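Local coordinates for protein delta-1-pyrroline-5-carboxylate dehydrogenase, mitochondrial (Mus musculus, PDB 4E3X) that oxidises L-glutamate gamma-semialdehyde to glutamate with NAD+ as a homodimeric mitochondrial aldehyde dehydrogenase, the second step of proline breakdown, at residues K52-L57 with K146-Q151; H194-G199 with Q545-T550; S412-A417 with I433-D438. All coordinates share one frame; numbering follows the deposited sequence.

Interaction 1 (K52-L57 with K146-Q151); sequences KALKDL and KTMVGQ
Leu54 and Leu57, three residues apart, set their methyl groups against the 146-151 helix; no hydrogen bond crosses, and the side-chain meetings are apolar. The closest pair of side chains is Leu54 with Val149: the two slide past each other in opposite directions, bringing CD2 of Leu54 to 3.7 Å from CG2 of Val149. The same leucine crosses Met148 at about a right angle, its CD2 lying 4.1 Å from the sulfur SD of Met148 and its CD1 as far from the terminal methyl CE. Met148 is bent at its last torsion (chi3 64°), and this bend brings CE up to CD1 of Leu54. Leu57 points at the other helix and sets CD1 against its backbone, 3.6 Å from Lys146 N, while CD1 also lies 4.0 Å from Val149 CG2. That methyl of Val149 is thus shared by both leucines.

The contact joins the helix 45-55, near the N terminus, to helix 140-151 of the aldehyde dehydrogenase fold. Branching suits Leu54, whose two methyls reach different atoms of Met148 and Val149; Leu57 spreads both of its own over Lys146. Ala145 receives Ala53 and both leucines, its small side chain consistent with the close approach. Lys146 lends its aliphatic part, CG lying 3.9 Å from Leu57 CD1, and its extended chain carries NZ on to a salt bridge with Glu142. Further out, Leu54 also packs on Ala381 and Phe384, and Met148 rests on Val155 and Ala158 of helix 155-180. Behind the contact Thr147 faces away from the leucines, its OG1 hydrogen-bonded to Val143 O and Thr213 OG1.

Interaction 2 (H194-G199 with Q545-T550); sequences HTVYRG and QVIKET
Four backbone hydrogen bonds tie His194 and Val196 to Ile547 and Gln545, two for each pair. At the first pair His194 N donates a hydrogen bond to Ile547 O, while Ile547 N returns one to His194 O at 2.8 Å. At the second, Val196 N reaches Gln545 O over 2.7 Å and Gln545 N binds Val196 O almost straight, at 174°. Between them sits the non-hydrogen-bonded pair Thr195 and Val546, whose CA atoms are 4.4 Å apart; CA-H...O contacts run from Thr195 CA to Gln545 O and from Val546 CA to His194 O.

This is an antiparallel ribbon of the aldehyde dehydrogenase fold, and it reaches over to the partner of the homodimer: residues 546-549 form a parallel ladder with a strand of the second subunit, so the sheet continues across the interface.

The apolar contact is on the face that carries Val196 and Ile547: Val196 CG2 lies 3.8 Å from Ile547 CD1, beta-branched residues that suit a strand.

Polar side chains cluster where the ribbon meets the partner chain. Gln545 CB lies over one face of the Arg198 guanidinium, 3.5 Å above its plane; the bend of the arginine at chi3 (-56°) turns the group back over this carbon. Arg198 NE binds Ser543 O and NH1 binds Arg498 O of the second subunit, whereas Gln545 NE2 binds Ala501 O of that subunit. A leucine in place of Arg198 would probably leave Ser543 O and Arg498 O of the second subunit without these donors and remove the flat guanidinium over Gln545 CB.

Interaction 3 (S412-A417 with I433-D438); sequences SLSILA and IIESKD
Leu416 and Ala417 both face Ile433 across a classic beta bulge, which shifts the register of this antiparallel pair by one residue. Ile433 O takes bonds from both amides, at 2.7 Å from Leu416 N and 3.3 Å from Ala417 N, and Ile433 N closes on Ala417 O. Beyond the bulge, Ser414 and Glu435 form a hydrogen-bonded pair, with Lys437 N bound to Ser412 O further along. The ribbon belongs to the mixed sheet that holds the strands 428-436 and 452-458, with helix 394-409 against one face and helix 361-372 near the bulge.

Alternation along the strands sorts the side chains by face. On the face with helix 394-409, Ile415 and Ile434 cross obliquely, their CG1 atoms 4.1 Å apart, and both reach Ala407 of that helix. Leu413 has CG anti to the carbonyl carbon (chi1 -56°), which carries CD2 to the neighbouring strand, a tight 3.5 Å from Ser436 CB; a small serine suits this spot. Ser436 OG, anti to its own N, gives a hydrogen bond to Asp438 O from above the carbonyl plane.

On the other face Leu416 lays its methyls across Glu435, CD1 lying 4.0 Å from CB. Glu435 is fully extended (chi1 -179°), and its chain carries the carboxylate off the face of the ribbon, beside Val457, where Lys437, bent at chi2, folds back to form a salt bridge; NZ meets OE2 from above the carboxylate plane at 3.1 Å. Ser414 has its OG between the backbone N and carbonyl carbon (chi1 64°), where it can share two waters with Glu435. One water donates to Glu435 O, and the second lies 2.8 Å from Ser414 OG and donates to Glu435 OE1 over 2.7 Å.

From the N terminus, interaction 1 comes first: the helix 45-55 is joined to helix 140-151, closing a loop of 88 residues that includes the strands of a small four-stranded sheet. It is complete before 194-199 begins. Strand 194-199 pairs with 545-550 near the C terminus, so interaction 2 closes a far longer loop, of 345 residues. Nested within it is interaction 3, a local closure of 15 residues at one edge of the mixed sheet. None of the three touches another; the centres of interactions 2 and 3 are about 59 Å apart on opposite sides of the chain's centre. Helix packing, a ribbon at the dimer interface and a sheet margin are thus tied separately.

Interaction 1 (K52-L57 with K146-Q151)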
loop_
_atom_site.group_PDB
_atom_site.type_symbol
_atom_site.label_atom_id
_atom_site.label_comp_id
_atom_site.label_asym_id
_atom_site.label_seq_id
_atom_site.Cartn_x
_atom_site.Cartn_y
_atom_site.Cartn_z
ATOM N N LYS B 52 -3.275 3.373 43.723
ATOM C CA LYS B 52 -3.989 2.152 44.069
ATOM C C LYS B 52 -3.681 1.032 43.077
ATOM O O LYS B 52 -3.431 -0.106 43.468
ATOM C CB LYS B 52 -5.497 2.411 44.129
ATOM N N ALA B 53 -3.695 1.357 41.789
ATOM C CA ALA B 53 -3.415 0.361 40.758
ATOM C C ALA B 53 -1.983 -0.177 40.843
ATOM O O ALA B 53 -1.740 -1.351 40.578
ATOM C CB ALA B 53 -3.702 0.922 39.377
ATOM N N LEU B 54 -1.039 0.681 41.211
ATOM C CA LEU B 54 0.343 0.248 41.401
ATOM C C LEU B 54 0.445 -0.679 42.599
ATOM O O LEU B 54 1.141 -1.696 42.559
ATOM C CB LEU B 54 1.264 1.450 41.595
ATOM C CG LEU B 54 1.506 2.265 40.323
ATOM C CD1 LEU B 54 2.144 3.610 40.662
ATOM C CD2 LEU B 54 2.373 1.484 39.346
ATOM N N LYS B 55 -0.257 -0.322 43.670
ATOM C CA LYS B 55 -0.318 -1.176 44.844
ATOM C C LYS B 55 -0.919 -2.541 44.489
ATOM O O LYS B 55 -0.483 -3.561 45.014
ATOM C CB LYS B 55 -1.130 -0.497 45.943
ATOM N N ASP B 56 -1.901 -2.552 43.585
ATOM C CA ASP B 56 -2.554 -3.793 43.151
ATOM C C ASP B 56 -1.604 -4.748 42.423
ATOM O O ASP B 56 -1.925 -5.922 42.249
ATOM C CB ASP B 56 -3.737 -3.498 42.219
ATOM C CG ASP B 56 -4.935 -2.916 42.940
ATOM O OD1 ASP B 56 -5.051 -3.105 44.168
ATOM O OD2 ASP B 56 -5.774 -2.278 42.260
ATOM N N LEU B 57 -0.456 -4.241 41.980
ATOM C CA LEU B 57 0.491 -5.037 41.199
ATOM C C LEU B 57 1.695 -5.466 42.020
ATOM O O LEU B 57 2.440 -6.370 41.630
ATOM C CB LEU B 57 0.981 -4.254 39.981
ATOM C CG LEU B 57 -0.054 -3.976 38.896
ATOM C CD1 LEU B 57 0.564 -3.156 37.783
ATOM C CD2 LEU B 57 -0.588 -5.275 38.335
ATOM N N LYS B 146 0.207 -1.196 34.733
ATOM C CA LYS B 146 0.796 -2.386 34.134
ATOM C C LYS B 146 1.928 -2.022 33.175
ATOM O O LYS B 146 2.893 -2.764 33.043
ATOM C CB LYS B 146 -0.279 -3.222 33.437
ATOM C CG LYS B 146 -1.202 -3.893 34.442
ATOM C CD LYS B 146 -2.312 -4.710 33.799
ATOM C CE LYS B 146 -3.105 -5.433 34.869
ATOM N NZ LYS B 146 -4.236 -6.220 34.301
ATOM N N THR B 147 1.803 -0.877 32.517
ATOM C CA THR B 147 2.850 -0.387 31.633
ATOM C C THR B 147 4.047 0.128 32.455
ATOM O O THR B 147 5.210 -0.092 32.103
ATOM C CB THR B 147 2.285 0.701 30.695
ATOM O OG1 THR B 147 1.219 0.140 29.908
ATOM C CG2 THR B 147 3.352 1.238 29.760
ATOM N N MET B 148 3.768 0.796 33.570
ATOM C CA MET B 148 4.845 1.237 34.460
ATOM C C MET B 148 5.621 0.065 35.038
ATOM O O MET B 148 6.849 0.012 34.961
ATOM C CB MET B 148 4.279 2.078 35.605
ATOM C CG MET B 148 3.706 3.420 35.163
ATOM S SD MET B 148 3.036 4.387 36.530
ATOM C CE MET B 148 4.521 4.662 37.490
ATOM N N VAL B 149 4.900 -0.876 35.633
ATOM C CA VAL B 149 5.553 -1.962 36.348
ATOM C C VAL B 149 6.171 -2.987 35.404
ATOM O O VAL B 149 7.249 -3.512 35.674
ATOM C CB VAL B 149 4.583 -2.622 37.351
ATOM C CG1 VAL B 149 5.174 -3.892 37.944
ATOM C CG2 VAL B 149 4.216 -1.637 38.446
ATOM N N GLY B 150 5.499 -3.248 34.287
ATOM C CA GLY B 150 5.973 -4.262 33.365
ATOM C C GLY B 150 6.976 -3.765 32.339
ATOM O O GLY B 150 7.842 -4.526 31.914
ATOM N N GLN B 151 6.870 -2.501 31.937
ATOM C CA GLN B 151 7.764 -1.948 30.918
ATOM C C GLN B 151 8.714 -0.878 31.465
ATOM O O GLN B 151 9.588 -0.405 30.745
ATOM C CB GLN B 151 6.973 -1.415 29.719
ATOM C CG GLN B 151 6.349 -2.498 28.858
ATOM C CD GLN B 151 4.944 -2.134 28.427
ATOM O OE1 GLN B 151 3.974 -2.452 29.111
ATOM N NE2 GLN B 151 4.827 -1.446 27.300
#

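Interaction 2 (H194-G199 with Q545-T550)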
loop_
_atom_site.group_PDB
_atom_site.type_symbol
_atom_site.label_atom_id
_atom_site.label_comp_id
_atom_site.label_asym_id
_atom_site.label_seq_id
_atom_site.Cartn_x
_atom_site.Cartn_y
_atom_site.Cartn_z
ATOM N N HIS B 194 -20.828 1.228 -6.427
ATOM C CA HIS B 194 -20.596 1.274 -4.993
ATOM C C HIS B 194 -19.312 0.535 -4.663
ATOM O O HIS B 194 -19.064 -0.553 -5.184
ATOM C CB HIS B 194 -21.780 0.633 -4.263
ATOM C CG HIS B 194 -21.604 0.531 -2.781
ATOM N ND1 HIS B 194 -21.890 1.571 -1.924
ATOM C CD2 HIS B 194 -21.182 -0.494 -2.002
ATOM C CE1 HIS B 194 -21.649 1.194 -0.681
ATOM N NE2 HIS B 194 -21.219 -0.055 -0.699
ATOM N N THR B 195 -18.496 1.129 -3.797
ATOM C CA THR B 195 -17.297 0.468 -3.310
ATOM C C THR B 195 -17.567 -0.210 -1.978
ATOM O O THR B 195 -18.059 0.416 -1.039
ATOM C CB THR B 195 -16.120 1.453 -3.155
ATOM O OG1 THR B 195 -15.778 1.977 -4.444
ATOM C CG2 THR B 195 -14.901 0.759 -2.562
ATOM N N VAL B 196 -17.249 -1.497 -1.919
ATOM C CA VAL B 196 -17.316 -2.283 -0.702
ATOM C C VAL B 196 -15.891 -2.396 -0.168
ATOM O O VAL B 196 -15.010 -2.925 -0.851
ATOM C CB VAL B 196 -17.852 -3.692 -1.003
ATOM C CG1 VAL B 196 -17.824 -4.549 0.251
ATOM C CG2 VAL B 196 -19.260 -3.639 -1.602
ATOM N N TYR B 197 -15.659 -1.897 1.043
ATOM C CA TYR B 197 -14.332 -1.943 1.645
ATOM C C TYR B 197 -14.168 -3.287 2.367
ATOM O O TYR B 197 -14.370 -3.392 3.581
ATOM C CB TYR B 197 -14.090 -0.710 2.536
ATOM C CG TYR B 197 -13.988 0.542 1.689
ATOM C CD1 TYR B 197 -12.806 0.855 1.029
ATOM C CD2 TYR B 197 -15.094 1.373 1.486
ATOM C CE1 TYR B 197 -12.711 1.974 0.221
ATOM C CE2 TYR B 197 -15.005 2.495 0.671
ATOM C CZ TYR B 197 -13.806 2.794 0.051
ATOM O OH TYR B 197 -13.708 3.899 -0.764
ATOM N N ARG B 198 -13.833 -4.322 1.595
ATOM C CA ARG B 198 -13.677 -5.683 2.103
ATOM C C ARG B 198 -12.455 -5.769 2.993
ATOM O O ARG B 198 -11.430 -5.159 2.703
ATOM C CB ARG B 198 -13.459 -6.675 0.952
ATOM C CG ARG B 198 -14.549 -6.709 -0.120
ATOM C CD ARG B 198 -14.195 -7.705 -1.235
ATOM N NE ARG B 198 -12.900 -7.407 -1.845
ATOM C CZ ARG B 198 -12.456 -7.934 -2.984
ATOM N NH1 ARG B 198 -13.222 -8.751 -3.695
ATOM N NH2 ARG B 198 -11.246 -7.612 -3.430
ATOM N N GLY B 199 -12.524 -6.586 4.042
ATOM C CA GLY B 199 -11.303 -6.986 4.721
ATOM C C GLY B 199 -10.461 -7.857 3.796
ATOM O O GLY B 199 -10.941 -8.305 2.756
ATOM N N GLN B 545 -13.719 -3.786 -3.269
ATOM C CA GLN B 545 -14.460 -4.318 -4.397
ATOM C C GLN B 545 -15.366 -3.215 -4.905
ATOM O O GLN B 545 -15.904 -2.453 -4.113
ATOM C CB GLN B 545 -15.316 -5.491 -3.931
ATOM C CG GLN B 545 -16.226 -6.091 -4.997
ATOM C CD GLN B 545 -17.237 -7.037 -4.407
ATOM O OE1 GLN B 545 -17.863 -6.730 -3.394
ATOM N NE2 GLN B 545 -17.389 -8.211 -5.022
ATOM N N VAL B 546 -15.540 -3.104 -6.214
ATOM C CA VAL B 546 -16.514 -2.170 -6.763
ATOM C C VAL B 546 -17.627 -2.959 -7.443
ATOM O O VAL B 546 -17.346 -3.852 -8.252
ATOM C CB VAL B 546 -15.865 -1.208 -7.760
ATOM C CG1 VAL B 546 -16.909 -0.264 -8.330
ATOM C CG2 VAL B 546 -14.746 -0.438 -7.068
ATOM N N ILE B 547 -18.861 -2.649 -7.079
ATOM C CA ILE B 547 -20.034 -3.276 -7.657
ATOM C C ILE B 547 -20.749 -2.274 -8.559
ATOM O O ILE B 547 -21.068 -1.154 -8.140
ATOM C CB ILE B 547 -21.000 -3.748 -6.561
ATOM C CG1 ILE B 547 -20.316 -4.776 -5.649
ATOM C CG2 ILE B 547 -22.276 -4.311 -7.173
ATOM C CD1 ILE B 547 -21.179 -5.251 -4.492
ATOM N N LYS B 548 -20.970 -2.670 -9.807
ATOM C CA LYS B 548 -21.773 -1.897 -10.745
ATOM C C LYS B 548 -23.077 -2.639 -10.988
ATOM O O LYS B 548 -23.054 -3.788 -11.439
ATOM C CB LYS B 548 -21.019 -1.724 -12.066
ATOM C CG LYS B 548 -21.813 -1.003 -13.154
ATOM C CD LYS B 548 -21.082 -1.069 -14.491
ATOM C CE LYS B 548 -21.718 -0.170 -15.534
ATOM N NZ LYS B 548 -21.141 -0.321 -16.896
ATOM N N GLU B 549 -24.202 -1.993 -10.679
ATOM C CA GLU B 549 -25.507 -2.570 -10.989
ATOM C C GLU B 549 -26.127 -1.771 -12.116
ATOM O O GLU B 549 -26.300 -0.564 -11.999
ATOM C CB GLU B 549 -26.460 -2.563 -9.786
ATOM C CG GLU B 549 -27.817 -3.221 -10.134
ATOM C CD GLU B 549 -28.830 -3.281 -8.997
ATOM O OE1 GLU B 549 -28.513 -2.888 -7.854
ATOM O OE2 GLU B 549 -29.962 -3.744 -9.258
ATOM N N THR B 550 -26.485 -2.454 -13.197
ATOM C CA THR B 550 -27.071 -1.801 -14.355
ATOM C C THR B 550 -28.571 -2.058 -14.393
ATOM O O THR B 550 -29.029 -3.184 -14.184
ATOM C CB THR B 550 -26.343 -2.243 -15.630
ATOM O OG1 THR B 550 -25.041 -1.648 -15.615
ATOM C CG2 THR B 550 -27.085 -1.803 -16.893
#

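Interaction 3 (S412-A417 with I433-D438)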
loop_
_atom_site.group_PDB
_atom_site.type_symbol
_atom_site.label_atom_id
_atom_site.label_comp_id
_atom_site.label_asym_id
_atom_site.label_seq_id
_atom_site.Cartn_x
_atom_site.Cartn_y
_atom_site.Cartn_z
ATOM N N SER B 412 37.846 8.791 18.945
ATOM C CA SER B 412 37.020 9.877 18.431
ATOM C C SER B 412 35.917 10.277 19.405
ATOM O O SER B 412 35.240 11.281 19.201
ATOM C CB SER B 412 36.391 9.485 17.090
ATOM O OG SER B 412 37.384 9.281 16.102
ATOM N N LEU B 413 35.740 9.487 20.460
ATOM C CA LEU B 413 34.645 9.702 21.397
ATOM C C LEU B 413 35.128 10.098 22.781
ATOM O O LEU B 413 36.180 9.649 23.239
ATOM C CB LEU B 413 33.782 8.443 21.508
ATOM C CG LEU B 413 33.201 7.911 20.195
ATOM C CD1 LEU B 413 32.363 6.672 20.449
ATOM C CD2 LEU B 413 32.375 8.965 19.497
ATOM N N SER B 414 34.346 10.941 23.442
ATOM C CA SER B 414 34.598 11.289 24.833
ATOM C C SER B 414 33.280 11.382 25.595
ATOM O O SER B 414 32.343 12.039 25.151
ATOM C CB SER B 414 35.353 12.612 24.937
ATOM O OG SER B 414 34.577 13.686 24.438
ATOM N N ILE B 415 33.221 10.729 26.749
ATOM C CA ILE B 415 32.038 10.791 27.598
ATOM C C ILE B 415 32.046 12.083 28.403
ATOM O O ILE B 415 32.961 12.320 29.196
ATOM C CB ILE B 415 31.972 9.586 28.541
ATOM C CG1 ILE B 415 31.809 8.299 27.727
ATOM C CG2 ILE B 415 30.831 9.751 29.541
ATOM C CD1 ILE B 415 31.806 7.031 28.559
ATOM N N LEU B 416 31.046 12.930 28.174
ATOM C CA LEU B 416 30.952 14.220 28.851
ATOM C C LEU B 416 30.200 14.115 30.171
ATOM O O LEU B 416 30.463 14.868 31.106
ATOM C CB LEU B 416 30.249 15.242 27.958
ATOM C CG LEU B 416 30.827 15.486 26.566
ATOM C CD1 LEU B 416 30.075 16.633 25.906
ATOM C CD2 LEU B 416 32.317 15.776 26.655
ATOM N N ALA B 417 29.256 13.183 30.239
ATOM C CA ALA B 417 28.436 12.998 31.430
ATOM C C ALA B 417 27.855 11.591 31.435
ATOM O O ALA B 417 27.577 11.026 30.376
ATOM C CB ALA B 417 27.317 14.025 31.472
ATOM N N ILE B 433 25.966 11.420 27.892
ATOM C CA ILE B 433 26.218 12.369 26.817
ATOM C C ILE B 433 27.654 12.193 26.360
ATOM O O ILE B 433 28.579 12.256 27.171
ATOM C CB ILE B 433 25.993 13.823 27.266
ATOM C CG1 ILE B 433 24.584 13.992 27.842
ATOM C CG2 ILE B 433 26.231 14.777 26.107
ATOM C CD1 ILE B 433 24.323 15.360 28.455
ATOM N N ILE B 434 27.822 11.972 25.061
ATOM C CA ILE B 434 29.117 11.681 24.462
ATOM C C ILE B 434 29.372 12.698 23.365
ATOM O O ILE B 434 28.445 13.051 22.630
ATOM C CB ILE B 434 29.101 10.263 23.840
ATOM C CG1 ILE B 434 28.954 9.206 24.938
ATOM C CG2 ILE B 434 30.331 10.016 22.955
ATOM C CD1 ILE B 434 28.492 7.859 24.430
ATOM N N GLU B 435 30.606 13.189 23.260
ATOM C CA GLU B 435 30.974 14.009 22.116
ATOM C C GLU B 435 31.780 13.195 21.115
ATOM O O GLU B 435 32.731 12.498 21.486
ATOM C CB GLU B 435 31.773 15.255 22.526
ATOM C CG GLU B 435 32.135 16.107 21.311
ATOM C CD GLU B 435 32.853 17.394 21.648
ATOM O OE1 GLU B 435 33.176 17.629 22.837
ATOM O OE2 GLU B 435 33.104 18.176 20.705
ATOM N N SER B 436 31.395 13.279 19.846
ATOM C CA SER B 436 32.187 12.680 18.780
ATOM C C SER B 436 32.889 13.742 17.949
ATOM O O SER B 436 32.281 14.739 17.557
ATOM C CB SER B 436 31.315 11.833 17.858
ATOM O OG SER B 436 32.129 11.242 16.856
ATOM N N LYS B 437 34.174 13.523 17.680
ATOM C CA LYS B 437 34.913 14.383 16.767
ATOM C C LYS B 437 34.753 13.907 15.328
ATOM O O LYS B 437 35.201 14.573 14.398
ATOM C CB LYS B 437 36.397 14.411 17.141
ATOM C CG LYS B 437 36.675 14.924 18.546
ATOM C CD LYS B 437 36.229 16.367 18.721
ATOM C CE LYS B 437 36.596 16.887 20.106
ATOM N NZ LYS B 437 36.218 18.317 20.303
ATOM N N ASP B 438 34.113 12.753 15.160
ATOM C CA ASP B 438 33.922 12.143 13.847
ATOM C C ASP B 438 32.425 12.042 13.564
ATOM O O ASP B 438 31.721 11.271 14.213
ATOM C CB ASP B 438 34.573 10.756 13.834
ATOM C CG ASP B 438 34.412 10.025 12.510
ATOM O OD1 ASP B 438 33.813 10.575 11.560
ATOM O OD2 ASP B 438 34.906 8.879 12.424
HETATM O O HOH W 1 35.477 13.672 21.545
HETATM O O HOH W 2 35.105 16.446 24.238
#